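Beta/alpha-amylase (Paenibacillus polymyxa, PDB 3VOC) hydrolyses alpha-1,4-glucosidic linkages of starch, its glycosyl hydrolase family 14 domain removing successive maltose units from the non-reducing chain ends. Local coordinates at residues Y46-G51 / P96-S101; N53-S58 / D134-S139; K153-G158 / G277-G282; D318-C323 / R355-N360. One frame throughout, in Å; residues are numbered along the deposited sequence.

Interaction 1 (Y46-G51 / P96-S101). With CA (calcium ion), chain B.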
loop_
_atom_site.group_PDB
_atom_site.type_symbol
_atom_site.label_atom_id
_atom_site.label_comp_id
_atom_site.label_asym_id
_atom_site.label_seq_id
_atom_site.Cartn_x
_atom_site.Cartn_y
_atom_site.Cartn_z
ATOM N N TYR A 46 8.613 -6.877 -14.112
ATOM C CA TYR A 46 9.404 -8.083 -14.336
ATOM C C TYR A 46 8.640 -9.164 -15.082
ATOM O O TYR A 46 9.254 -9.977 -15.778
ATOM C CB TYR A 46 9.846 -8.707 -13.008
ATOM C CG TYR A 46 11.067 -8.108 -12.345
ATOM C CD1 TYR A 46 11.574 -6.873 -12.727
ATOM C CD2 TYR A 46 11.694 -8.777 -11.279
ATOM C CE1 TYR A 46 12.695 -6.310 -12.087
ATOM C CE2 TYR A 46 12.818 -8.230 -10.639
ATOM C CZ TYR A 46 13.305 -7.000 -11.043
ATOM O OH TYR A 46 14.396 -6.440 -10.413
ATOM N N VAL A 47 7.324 -9.225 -14.888
ATOM C CA VAL A 47 6.589 -10.420 -15.291
ATOM C C VAL A 47 5.684 -10.243 -16.508
ATOM O O VAL A 47 5.219 -11.224 -17.060
ATOM C CB VAL A 47 5.767 -11.042 -14.116
ATOM C CG1 VAL A 47 6.671 -11.343 -12.920
ATOM C CG2 VAL A 47 4.603 -10.109 -13.691
ATOM N N GLU A 48 5.418 -9.005 -16.905
ATOM C CA GLU A 48 4.641 -8.747 -18.119
ATOM C C GLU A 48 5.299 -7.601 -18.903
ATOM O O GLU A 48 4.627 -6.681 -19.355
ATOM C CB GLU A 48 3.173 -8.444 -17.764
ATOM C CG GLU A 48 2.170 -8.602 -18.923
ATOM C CD GLU A 48 0.732 -8.253 -18.542
ATOM O OE1 GLU A 48 0.411 -8.150 -17.325
ATOM O OE2 GLU A 48 -0.101 -8.080 -19.463
ATOM N N SER A 49 6.619 -7.672 -19.066
ATOM C CA SER A 49 7.386 -6.558 -19.623
ATOM C C SER A 49 7.362 -6.517 -21.147
ATOM O O SER A 49 7.409 -5.440 -21.743
ATOM C CB SER A 49 8.851 -6.591 -19.157
ATOM O OG SER A 49 9.534 -7.723 -19.689
ATOM N N ALA A 50 7.274 -7.686 -21.770
ATOM C CA ALA A 50 7.507 -7.793 -23.218
ATOM C C ALA A 50 6.326 -7.298 -24.053
ATOM O O ALA A 50 6.508 -6.842 -25.188
ATOM C CB ALA A 50 7.861 -9.244 -23.583
ATOM N N GLY A 51 5.122 -7.411 -23.505
ATOM C CA GLY A 51 3.908 -7.065 -24.234
ATOM C C GLY A 51 2.689 -7.432 -23.419
ATOM O O GLY A 51 2.789 -8.213 -22.469
ATOM N N PRO A 96 5.037 -1.983 -16.821
ATOM C CA PRO A 96 5.278 -2.460 -18.185
ATOM C C PRO A 96 5.184 -1.318 -19.201
ATOM O O PRO A 96 4.186 -0.577 -19.224
ATOM C CB PRO A 96 4.153 -3.474 -18.389
ATOM C CG PRO A 96 3.959 -4.063 -16.999
ATOM C CD PRO A 96 4.077 -2.846 -16.098
ATOM N N SER A 97 6.221 -1.151 -20.009
ATOM C CA SER A 97 6.327 0.034 -20.858
ATOM C C SER A 97 5.253 0.140 -21.935
ATOM O O SER A 97 4.918 1.259 -22.352
ATOM C CB SER A 97 7.722 0.131 -21.473
ATOM O OG SER A 97 7.948 -0.989 -22.317
ATOM N N TRP A 98 4.713 -1.000 -22.387
ATOM C CA TRP A 98 3.677 -1.024 -23.434
ATOM C C TRP A 98 2.342 -0.430 -22.967
ATOM O O TRP A 98 1.470 -0.099 -23.797
ATOM C CB TRP A 98 3.473 -2.450 -23.974
ATOM C CG TRP A 98 3.295 -3.457 -22.872
ATOM C CD1 TRP A 98 4.254 -4.274 -22.347
ATOM C CD2 TRP A 98 2.101 -3.714 -22.142
ATOM N NE1 TRP A 98 3.720 -5.049 -21.337
ATOM C CE2 TRP A 98 2.398 -4.719 -21.192
ATOM C CE3 TRP A 98 0.796 -3.217 -22.213
ATOM C CZ2 TRP A 98 1.443 -5.214 -20.305
ATOM C CZ3 TRP A 98 -0.155 -3.710 -21.323
ATOM C CH2 TRP A 98 0.177 -4.696 -20.384
ATOM N N LEU A 99 2.163 -0.302 -21.647
ATOM C CA LEU A 99 0.923 0.274 -21.103
ATOM C C LEU A 99 0.629 1.659 -21.678
ATOM O O LEU A 99 -0.527 2.005 -21.911
ATOM C CB LEU A 99 0.947 0.333 -19.565
ATOM C CG LEU A 99 0.656 -0.991 -18.844
ATOM C CD1 LEU A 99 1.180 -0.965 -17.404
ATOM C CD2 LEU A 99 -0.854 -1.316 -18.849
ATOM N N SER A 100 1.692 2.416 -21.926
ATOM C CA SER A 100 1.613 3.778 -22.457
ATOM C C SER A 100 0.922 3.835 -23.816
ATOM O O SER A 100 0.401 4.878 -24.209
ATOM C CB SER A 100 3.022 4.369 -22.573
ATOM O OG SER A 100 3.773 3.665 -23.564
ATOM N N SER A 101 0.936 2.721 -24.540
ATOM C CA SER A 101 0.338 2.676 -25.863
ATOM C C SER A 101 -1.105 2.144 -25.813
ATOM O O SER A 101 -1.754 2.001 -26.847
ATOM C CB SER A 101 1.221 1.866 -26.822
ATOM O OG SER A 101 1.141 0.484 -26.540
HETATM CA CA CA B . -2.422 -7.701 -19.587
HETATM O O HOH W 1 -2.191 -8.144 -17.300
HETATM O O HOH W 2 8.133 -3.075 -20.046
#
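Trp98 meets the 46-51 segment through a hydrogen bond, ring contacts and a metal-bound carboxylate. The hydrogen bond runs from Trp98 NE1 to Glu48 O at 2.7 Å, with an N-H...O angle of 156°. The carbonyl oxygen lies only 8° out of the indole plane, at the ring edge. A second polar link passes through a water, which donates to Ser49 O and accepts from Ser97 N.

The ring contacts use both faces of the indole. Gly51 CA sits 3.7 Å from the centroid of the five-membered ring of Trp98, a CH-pi contact over the face. Pro96 CB and Leu99 CG lie over the opposite face, toward the rim. Pro96 CB also packs on Glu48 O at 3.4 Å. Trp98 CG stands between its backbone N and carbonyl carbon (chi1 49°), which turns the ring toward the 46-51 turn.

The ionic part belongs to Glu48. Its extended chain crosses the indole at about a right angle, and OE2 passes 3.4 Å from Trp98 CZ2. OE2 binds the calcium ion at 2.4 Å. Glu48 OE1 accepts a hydrogen bond from a calcium-bound water and a second one from Trp44 NE1. Asp52, Asn53, Gln132 and Glu135 complete the protein ligands. The contact thus joins the turn after helix 44-47 to the 3-10 segment 97-101 beside the calcium site of this family 14 domain.

Interaction 2 (N53-S58 / D134-S139). With CA (calcium ion), chain B.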
loop_
_atom_site.group_PDB
_atom_site.type_symbol
_atom_site.label_atom_id
_atom_site.label_comp_id
_atom_site.label_asym_id
_atom_site.label_seq_id
_atom_site.Cartn_x
_atom_site.Cartn_y
_atom_site.Cartn_z
ATOM N N ASN A 53 -0.051 -9.262 -21.974
ATOM C CA ASN A 53 -0.310 -10.697 -21.819
ATOM C C ASN A 53 0.795 -11.588 -22.360
ATOM O O ASN A 53 0.565 -12.743 -22.706
ATOM C CB ASN A 53 -1.683 -11.080 -22.380
ATOM C CG ASN A 53 -2.812 -10.372 -21.666
ATOM O OD1 ASN A 53 -2.645 -9.866 -20.557
ATOM N ND2 ASN A 53 -3.968 -10.332 -22.296
ATOM N N GLN A 54 2.000 -11.036 -22.418
ATOM C CA GLN A 54 3.188 -11.815 -22.667
ATOM C C GLN A 54 3.958 -11.872 -21.345
ATOM O O GLN A 54 4.579 -10.896 -20.924
ATOM C CB GLN A 54 4.024 -11.199 -23.795
ATOM C CG GLN A 54 5.205 -12.045 -24.170
ATOM C CD GLN A 54 6.014 -11.512 -25.356
ATOM O OE1 GLN A 54 5.553 -10.683 -26.151
ATOM N NE2 GLN A 54 7.244 -11.993 -25.462
ATOM N N PHE A 55 3.909 -13.027 -20.698
ATOM C CA PHE A 55 4.399 -13.158 -19.328
ATOM C C PHE A 55 5.746 -13.847 -19.252
ATOM O O PHE A 55 6.076 -14.684 -20.099
ATOM C CB PHE A 55 3.366 -13.919 -18.480
ATOM C CG PHE A 55 2.076 -13.178 -18.317
ATOM C CD1 PHE A 55 1.952 -12.164 -17.341
ATOM C CD2 PHE A 55 0.985 -13.474 -19.131
ATOM C CE1 PHE A 55 0.755 -11.460 -17.204
ATOM C CE2 PHE A 55 -0.209 -12.772 -18.990
ATOM C CZ PHE A 55 -0.316 -11.759 -18.023
ATOM N N ASP A 56 6.521 -13.484 -18.233
ATOM C CA ASP A 56 7.754 -14.188 -17.912
ATOM C C ASP A 56 7.772 -14.365 -16.395
ATOM O O ASP A 56 8.077 -13.427 -15.659
ATOM C CB ASP A 56 8.973 -13.387 -18.373
ATOM C CG ASP A 56 10.295 -14.136 -18.152
ATOM O OD1 ASP A 56 10.294 -15.248 -17.576
ATOM O OD2 ASP A 56 11.339 -13.611 -18.572
ATOM N N TRP A 57 7.400 -15.560 -15.945
ATOM C CA TRP A 57 7.365 -15.873 -14.520
ATOM C C TRP A 57 8.609 -16.621 -14.051
ATOM O O TRP A 57 8.686 -16.987 -12.874
ATOM C CB TRP A 57 6.114 -16.703 -14.182
ATOM C CG TRP A 57 4.818 -15.971 -14.404
ATOM C CD1 TRP A 57 3.938 -16.157 -15.434
ATOM C CD2 TRP A 57 4.252 -14.944 -13.577
ATOM N NE1 TRP A 57 2.855 -15.320 -15.291
ATOM C CE2 TRP A 57 3.024 -14.567 -14.160
ATOM C CE3 TRP A 57 4.651 -14.325 -12.386
ATOM C CZ2 TRP A 57 2.199 -13.583 -13.602
ATOM C CZ3 TRP A 57 3.838 -13.353 -11.832
ATOM C CH2 TRP A 57 2.627 -12.986 -12.440
ATOM N N SER A 58 9.583 -16.846 -14.945
ATOM C CA SER A 58 10.679 -17.794 -14.640
ATOM C C SER A 58 11.521 -17.373 -13.426
ATOM O O SER A 58 11.840 -18.191 -12.573
ATOM C CB SER A 58 11.580 -18.057 -15.860
ATOM O OG SER A 58 12.176 -16.859 -16.333
ATOM N N ASP A 134 -6.827 -8.071 -13.476
ATOM C CA ASP A 134 -7.551 -9.347 -13.633
ATOM C C ASP A 134 -6.727 -10.332 -14.480
ATOM O O ASP A 134 -6.550 -11.491 -14.088
ATOM C CB ASP A 134 -8.943 -9.075 -14.238
ATOM C CG ASP A 134 -9.856 -10.306 -14.251
ATOM O OD1 ASP A 134 -9.642 -11.263 -13.484
ATOM O OD2 ASP A 134 -10.820 -10.288 -15.035
ATOM N N GLU A 135 -6.208 -9.879 -15.626
ATOM C CA GLU A 135 -5.346 -10.730 -16.461
ATOM C C GLU A 135 -4.078 -11.172 -15.730
ATOM O O GLU A 135 -3.641 -12.315 -15.873
ATOM C CB GLU A 135 -4.918 -10.008 -17.742
ATOM C CG GLU A 135 -6.072 -9.599 -18.666
ATOM C CD GLU A 135 -5.612 -8.657 -19.766
ATOM O OE1 GLU A 135 -4.664 -7.861 -19.543
ATOM O OE2 GLU A 135 -6.206 -8.703 -20.861
ATOM N N LEU A 136 -3.473 -10.250 -14.976
ATOM C CA LEU A 136 -2.223 -10.555 -14.268
ATOM C C LEU A 136 -2.467 -11.563 -13.130
ATOM O O LEU A 136 -1.665 -12.491 -12.909
ATOM C CB LEU A 136 -1.592 -9.258 -13.733
ATOM C CG LEU A 136 -0.355 -9.399 -12.833
ATOM C CD1 LEU A 136 0.797 -9.981 -13.640
ATOM C CD2 LEU A 136 0.028 -8.055 -12.244
ATOM N N TYR A 137 -3.575 -11.393 -12.409
ATOM C CA TYR A 137 -3.901 -12.309 -11.305
ATOM C C TYR A 137 -4.212 -13.699 -11.866
ATOM O O TYR A 137 -3.825 -14.724 -11.288
ATOM C CB TYR A 137 -5.092 -11.797 -10.486
ATOM C CG TYR A 137 -4.909 -10.461 -9.746
ATOM C CD1 TYR A 137 -3.656 -9.886 -9.567
ATOM C CD2 TYR A 137 -6.013 -9.800 -9.206
ATOM C CE1 TYR A 137 -3.514 -8.662 -8.866
ATOM C CE2 TYR A 137 -5.886 -8.589 -8.507
ATOM C CZ TYR A 137 -4.642 -8.031 -8.347
ATOM O OH TYR A 137 -4.527 -6.847 -7.662
ATOM N N ALA A 138 -4.922 -13.724 -12.989
ATOM C CA ALA A 138 -5.239 -14.970 -13.686
ATOM C C ALA A 138 -3.964 -15.684 -14.086
ATOM O O ALA A 138 -3.812 -16.888 -13.865
ATOM C CB ALA A 138 -6.117 -14.680 -14.936
ATOM N N SER A 139 -3.035 -14.936 -14.678
ATOM C CA SER A 139 -1.783 -15.522 -15.084
ATOM C C SER A 139 -0.995 -16.046 -13.886
ATOM O O SER A 139 -0.416 -17.134 -13.966
ATOM C CB SER A 139 -0.929 -14.539 -15.881
ATOM O OG SER A 139 0.174 -15.235 -16.421
HETATM CA CA CA B . -2.422 -7.701 -19.587
HETATM O O HOH W 1 -2.191 -8.144 -17.300
#
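The Phe55 ring carries Ser139 over one face. Ser139 CB lies nearly over the ring centre, 3.6 Å from the centroid, a CH-pi contact. Ser139 OG stands above the same face. Leu136 CD1 touches the edge of the Phe55 ring near its plane, at CE1. The Trp57 indole presents its edge instead. Trp57 NE1 donates to Ser139 OG at 2.9 Å, and the oxygen lies close to the indole plane. Ser139 OG stands anti to its backbone N (chi1 -171°), which carries it between the two aromatic residues. Leu136 CD1 also packs on Trp57 CH2 at 3.7 Å, so this one methyl touches both aromatics.

The amide of Asn53 and the carboxylate of Glu135 form the polar end. Their planes are 74° apart. Asn53 ND2 donates in its own amide plane to Glu135 OE2, at a nearly straight 171°. It reaches that oxygen from above the carboxylate plane. The other oxygens both bind the calcium ion, Asn53 OD1 at 2.4 Å and Glu135 OE1 at 2.2 Å. The metal thereby holds two oxygens side by side that would otherwise be expected to repel.

Asp56 caps the start of helix 58-69 by accepting from Ser58 N. Glu48, Asp52, Gln132 and a water fill the remaining calcium positions. Helix 127-144 and the loop before helix 58-69 are thus joined at a calcium-binding site on the outside of the barrel.

Interaction 3 (K153-G158 / G277-G282)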
loop_
_atom_site.group_PDB
_atom_site.type_symbol
_atom_site.label_atom_id
_atom_site.label_comp_id
_atom_site.label_asym_id
_atom_site.label_seq_id
_atom_site.Cartn_x
_atom_site.Cartn_y
_atom_site.Cartn_z
ATOM N N LYS A 153 -0.885 -16.988 1.978
ATOM C CA LYS A 153 -1.505 -15.668 1.966
ATOM C C LYS A 153 -0.993 -14.956 0.727
ATOM O O LYS A 153 0.136 -15.205 0.280
ATOM C CB LYS A 153 -1.121 -14.907 3.245
ATOM C CG LYS A 153 -1.779 -13.552 3.405
ATOM C CD LYS A 153 -1.953 -13.212 4.875
ATOM C CE LYS A 153 -3.137 -12.234 5.055
ATOM N NZ LYS A 153 -3.531 -12.048 6.476
ATOM N N ILE A 154 -1.820 -14.094 0.145
ATOM C CA ILE A 154 -1.402 -13.296 -1.021
ATOM C C ILE A 154 -1.693 -11.822 -0.768
ATOM O O ILE A 154 -2.763 -11.503 -0.251
ATOM C CB ILE A 154 -2.144 -13.749 -2.314
ATOM C CG1 ILE A 154 -1.836 -15.234 -2.605
ATOM C CG2 ILE A 154 -1.759 -12.852 -3.506
ATOM C CD1 ILE A 154 -2.716 -15.901 -3.681
ATOM N N TYR A 155 -0.751 -10.939 -1.132
ATOM C CA TYR A 155 -0.981 -9.492 -1.012
ATOM C C TYR A 155 -1.260 -8.851 -2.365
ATOM O O TYR A 155 -0.712 -9.275 -3.395
ATOM C CB TYR A 155 0.196 -8.769 -0.311
ATOM C CG TYR A 155 0.325 -9.100 1.179
ATOM C CD1 TYR A 155 -0.810 -9.202 2.000
ATOM C CD2 TYR A 155 1.576 -9.310 1.770
ATOM C CE1 TYR A 155 -0.701 -9.529 3.373
ATOM C CE2 TYR A 155 1.697 -9.621 3.137
ATOM C CZ TYR A 155 0.556 -9.726 3.936
ATOM O OH TYR A 155 0.664 -10.046 5.292
ATOM N N LEU A 156 -2.109 -7.820 -2.355
ATOM C CA LEU A 156 -2.342 -7.008 -3.540
ATOM C C LEU A 156 -1.650 -5.677 -3.333
ATOM O O LEU A 156 -1.447 -5.262 -2.181
ATOM C CB LEU A 156 -3.835 -6.762 -3.730
ATOM C CG LEU A 156 -4.711 -8.012 -3.766
ATOM C CD1 LEU A 156 -6.152 -7.604 -4.024
ATOM C CD2 LEU A 156 -4.212 -9.056 -4.794
ATOM N N SER A 157 -1.318 -5.005 -4.438
ATOM C CA SER A 157 -0.830 -3.636 -4.416
ATOM C C SER A 157 -1.964 -2.677 -4.814
ATOM O O SER A 157 -2.463 -2.701 -5.955
ATOM C CB SER A 157 0.365 -3.484 -5.365
ATOM O OG SER A 157 0.710 -2.120 -5.521
ATOM N N GLY A 158 -2.374 -1.836 -3.869
ATOM C CA GLY A 158 -3.475 -0.893 -4.104
ATOM C C GLY A 158 -3.041 0.440 -4.695
ATOM O O GLY A 158 -3.876 1.306 -4.939
ATOM N N GLY A 277 -4.702 -9.917 1.168
ATOM C CA GLY A 277 -4.579 -8.666 1.886
ATOM C C GLY A 277 -4.147 -7.487 1.032
ATOM O O GLY A 277 -3.688 -7.643 -0.110
ATOM N N ALA A 278 -4.270 -6.299 1.605
ATOM C CA ALA A 278 -3.750 -5.087 0.987
ATOM C C ALA A 278 -3.301 -4.162 2.115
ATOM O O ALA A 278 -3.583 -4.424 3.290
ATOM C CB ALA A 278 -4.804 -4.409 0.098
ATOM N N LYS A 279 -2.601 -3.092 1.755
ATOM C CA LYS A 279 -1.924 -2.254 2.739
ATOM C C LYS A 279 -2.416 -0.816 2.743
ATOM O O LYS A 279 -2.588 -0.193 1.686
ATOM C CB LYS A 279 -0.415 -2.282 2.498
ATOM C CG LYS A 279 0.139 -3.709 2.295
ATOM C CD LYS A 279 1.670 -3.774 2.094
ATOM C CE LYS A 279 2.133 -5.243 1.977
ATOM N NZ LYS A 279 3.630 -5.417 2.038
ATOM N N ILE A 280 -2.632 -0.300 3.949
ATOM C CA ILE A 280 -2.886 1.120 4.137
ATOM C C ILE A 280 -1.563 1.770 4.541
ATOM O O ILE A 280 -0.821 1.224 5.367
ATOM C CB ILE A 280 -4.009 1.347 5.186
ATOM C CG1 ILE A 280 -5.361 0.863 4.623
ATOM C CG2 ILE A 280 -4.108 2.849 5.615
ATOM C CD1 ILE A 280 -6.545 1.032 5.618
ATOM N N SER A 281 -1.267 2.915 3.928
ATOM C CA SER A 281 -0.060 3.675 4.187
ATOM C C SER A 281 -0.070 4.249 5.600
ATOM O O SER A 281 -1.130 4.631 6.107
ATOM C CB SER A 281 0.012 4.841 3.194
ATOM O OG SER A 281 1.265 5.512 3.265
ATOM N N GLY A 282 1.113 4.364 6.199
ATOM C CA GLY A 282 1.257 5.028 7.492
ATOM C C GLY A 282 1.702 6.471 7.292
ATOM O O GLY A 282 2.906 6.753 7.250
HETATM O O HOH W 3 -1.856 -2.715 -1.007
#
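Tyr155 and Gly277 form a parallel beta bridge, their CA atoms 4.7 Å apart. The short strand axes diverge by 39°, in keeping with the twist of a closed barrel. Two backbone bonds flank Tyr155: Gly277 N donates to Ile154 O at 2.9 Å, and Leu156 N to Gly277 O at 2.8 Å. Beyond Leu156 a water takes over. It donates to Leu156 O and accepts from Gly158 N and Lys279 N, bridging the strands where they part.

Gly277 leaves room for the tyrosine. Its CA comes right up to the edge of the Tyr155 ring, 3.8 Å from CD1. Further on, Lys279 crosses the Tyr155 side chain at about a right angle, and its CE lies 4.1 Å from CD2. The extended lysine chain carries NZ past the ring to Glu359, with which it forms a salt bridge. Leu156 CB and CG rest against Gly277 O, on the side of helix 240-268.

The chemistry is therefore divided. Backbone bonds and one water hold the strands together, while the inward lysine reaches Glu359, the proton acceptor inferred by similarity. That placement is consistent with the role of Lys279 in substrate binding inferred from relatives.

Interaction 4 (D318-C323 / R355-N360)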
loop_
_atom_site.group_PDB
_atom_site.type_symbol
_atom_site.label_atom_id
_atom_site.label_comp_id
_atom_site.label_asym_id
_atom_site.label_seq_id
_atom_site.Cartn_x
_atom_site.Cartn_y
_atom_site.Cartn_z
ATOM N N ASP A 318 -7.720 -8.786 4.152
ATOM C CA ASP A 318 -7.044 -8.520 5.414
ATOM C C ASP A 318 -6.287 -7.213 5.294
ATOM O O ASP A 318 -5.949 -6.792 4.190
ATOM C CB ASP A 318 -6.087 -9.660 5.763
ATOM C CG ASP A 318 -6.816 -10.947 6.150
ATOM O OD1 ASP A 318 -8.056 -10.972 6.182
ATOM O OD2 ASP A 318 -6.132 -11.936 6.450
ATOM N N LEU A 319 -6.025 -6.576 6.428
ATOM C CA LEU A 319 -5.391 -5.254 6.420
ATOM C C LEU A 319 -3.974 -5.344 6.954
ATOM O O LEU A 319 -3.750 -5.857 8.056
ATOM C CB LEU A 319 -6.213 -4.261 7.265
ATOM C CG LEU A 319 -5.582 -2.890 7.556
ATOM C CD1 LEU A 319 -5.414 -2.179 6.250
ATOM C CD2 LEU A 319 -6.476 -2.064 8.495
ATOM N N THR A 320 -3.020 -4.847 6.170
ATOM C CA THR A 320 -1.652 -4.696 6.631
ATOM C C THR A 320 -1.452 -3.220 6.964
ATOM O O THR A 320 -1.769 -2.324 6.156
ATOM C CB THR A 320 -0.636 -5.163 5.567
ATOM O OG1 THR A 320 -0.790 -6.575 5.359
ATOM C CG2 THR A 320 0.819 -4.841 5.985
ATOM N N PHE A 321 -0.953 -2.963 8.160
ATOM C CA PHE A 321 -0.577 -1.614 8.514
ATOM C C PHE A 321 0.898 -1.584 8.873
ATOM O O PHE A 321 1.526 -2.634 9.033
ATOM C CB PHE A 321 -1.474 -1.032 9.626
ATOM C CG PHE A 321 -1.426 0.473 9.695
ATOM C CD1 PHE A 321 -1.865 1.239 8.614
ATOM C CD2 PHE A 321 -0.901 1.121 10.814
ATOM C CE1 PHE A 321 -1.791 2.646 8.653
ATOM C CE2 PHE A 321 -0.832 2.535 10.869
ATOM C CZ PHE A 321 -1.272 3.289 9.789
ATOM N N THR A 322 1.450 -0.378 8.976
ATOM C CA THR A 322 2.889 -0.183 9.094
ATOM C C THR A 322 3.196 0.829 10.198
ATOM O O THR A 322 2.278 1.291 10.895
ATOM C CB THR A 322 3.470 0.273 7.728
ATOM O OG1 THR A 322 4.880 0.455 7.845
ATOM C CG2 THR A 322 2.826 1.575 7.273
ATOM N N CYS A 323 4.473 1.168 10.358
ATOM C CA CYS A 323 4.959 2.052 11.436
ATOM C C CYS A 323 4.871 1.456 12.837
ATOM O O CYS A 323 5.028 2.186 13.830
ATOM C CB CYS A 323 4.268 3.417 11.453
ATOM S SG CYS A 323 4.232 4.203 9.900
ATOM N N ARG A 355 -8.998 -8.657 10.001
ATOM C CA ARG A 355 -7.725 -9.256 10.414
ATOM C C ARG A 355 -6.558 -8.305 10.145
ATOM O O ARG A 355 -6.419 -7.792 9.028
ATOM C CB ARG A 355 -7.486 -10.566 9.678
ATOM C CG ARG A 355 -8.482 -11.703 10.048
ATOM C CD ARG A 355 -8.394 -12.854 9.064
ATOM N NE ARG A 355 -7.021 -13.348 8.921
ATOM C CZ ARG A 355 -6.481 -14.311 9.670
ATOM N NH1 ARG A 355 -7.184 -14.904 10.630
ATOM N NH2 ARG A 355 -5.232 -14.693 9.454
ATOM N N LEU A 356 -5.725 -8.094 11.166
ATOM C CA LEU A 356 -4.551 -7.231 11.060
ATOM C C LEU A 356 -3.234 -7.977 10.853
ATOM O O LEU A 356 -2.940 -8.974 11.528
ATOM C CB LEU A 356 -4.405 -6.370 12.307
ATOM C CG LEU A 356 -5.397 -5.243 12.504
ATOM C CD1 LEU A 356 -5.470 -4.932 13.979
ATOM C CD2 LEU A 356 -5.010 -3.979 11.688
ATOM N N ASN A 357 -2.444 -7.447 9.926
ATOM C CA ASN A 357 -1.036 -7.827 9.757
ATOM C C ASN A 357 -0.181 -6.566 9.832
ATOM O O ASN A 357 -0.639 -5.481 9.469
ATOM C CB ASN A 357 -0.830 -8.535 8.413
ATOM C CG ASN A 357 -1.634 -9.832 8.305
ATOM O OD1 ASN A 357 -2.617 -9.906 7.565
ATOM N ND2 ASN A 357 -1.216 -10.859 9.049
ATOM N N GLY A 358 1.057 -6.704 10.292
ATOM C CA GLY A 358 1.894 -5.544 10.600
ATOM C C GLY A 358 3.252 -5.556 9.925
ATOM O O GLY A 358 3.737 -6.610 9.499
ATOM N N GLU A 359 3.857 -4.373 9.817
ATOM C CA GLU A 359 5.195 -4.223 9.241
ATOM C C GLU A 359 5.853 -3.077 9.967
ATOM O O GLU A 359 5.161 -2.224 10.509
ATOM C CB GLU A 359 5.105 -3.811 7.776
ATOM C CG GLU A 359 4.574 -4.877 6.859
ATOM C CD GLU A 359 4.518 -4.425 5.418
ATOM O OE1 GLU A 359 4.907 -3.285 5.114
ATOM O OE2 GLU A 359 4.084 -5.228 4.587
ATOM N N ASN A 360 7.181 -3.048 9.963
ATOM C CA ASN A 360 7.921 -1.827 10.325
ATOM C C ASN A 360 8.005 -0.929 9.094
ATOM O O ASN A 360 8.074 -1.437 7.954
ATOM C CB ASN A 360 9.339 -2.156 10.820
ATOM C CG ASN A 360 10.096 -3.058 9.857
ATOM O OD1 ASN A 360 9.564 -4.073 9.407
ATOM N ND2 ASN A 360 11.337 -2.691 9.530
HETATM O O HOH W 4 -10.220 -9.842 7.741
HETATM O O HOH W 5 -3.036 -8.037 5.128
#
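Asp318 and Arg355 lie side by side and point the same way where strand 318-321 begins and just before strand 356-359. Both strands belong to the beta-alpha-beta unit of strand 318-321, helix 338-352 and strand 356-359 in the TIM barrel. Arg355 NE donates to Asp318 OD2 at 3.0 Å in a salt bridge. OD2 lies in the guanidinium plane, but the donor stands 40° out of the carboxylate plane. The arginine chain bends at chi3 (54°), which turns NE back to the aspartate. Lys153 also forms a salt bridge with OD2, and Arg275 one with OD1.

Leu319 and Leu356 also run alongside each other on the helix side, their CD2 atoms 4.0 Å apart. Thr320 and Asn357 face the barrel interior. Thr320 OG1 touches Asn357 CB, and a water joins OG1 to Asn357 OD1, which Lys153 also binds.

Glu359, the inferred proton acceptor, crosses Thr320 at about a right angle, its OE2 paired with Lys279. The strand backbones are bonded from Leu319 N to Arg355 O, Asn357 N to Leu319 O and Phe321 N to Asn357 O; Glu359 N to Phe321 O is weak. Thr320 CG2 lies 3.6 Å from Glu359 OE2.

Interactions 1 and 2 lie far from the chain centre and are partly buried. They share the calcium ion and a water, and Glu48 OE2 meets Asn53 N at 2.8 Å, probably in a hydrogen bond. Interactions 3 and 4 are buried near the centre and belong to one sheet, where strands 275-279 and 318-321 are neighbours. There backbone bonds dominate, and Lys153 and Lys279 link the two contacts through Asn357 and Glu359. The outer pair relies on metal ligation and aromatic packing between loops, a 3-10 segment and a helix. Tyr137 OH packing on Leu156 CD2 connects interaction 2 to interaction 3; interactions 1 and 4 do not touch.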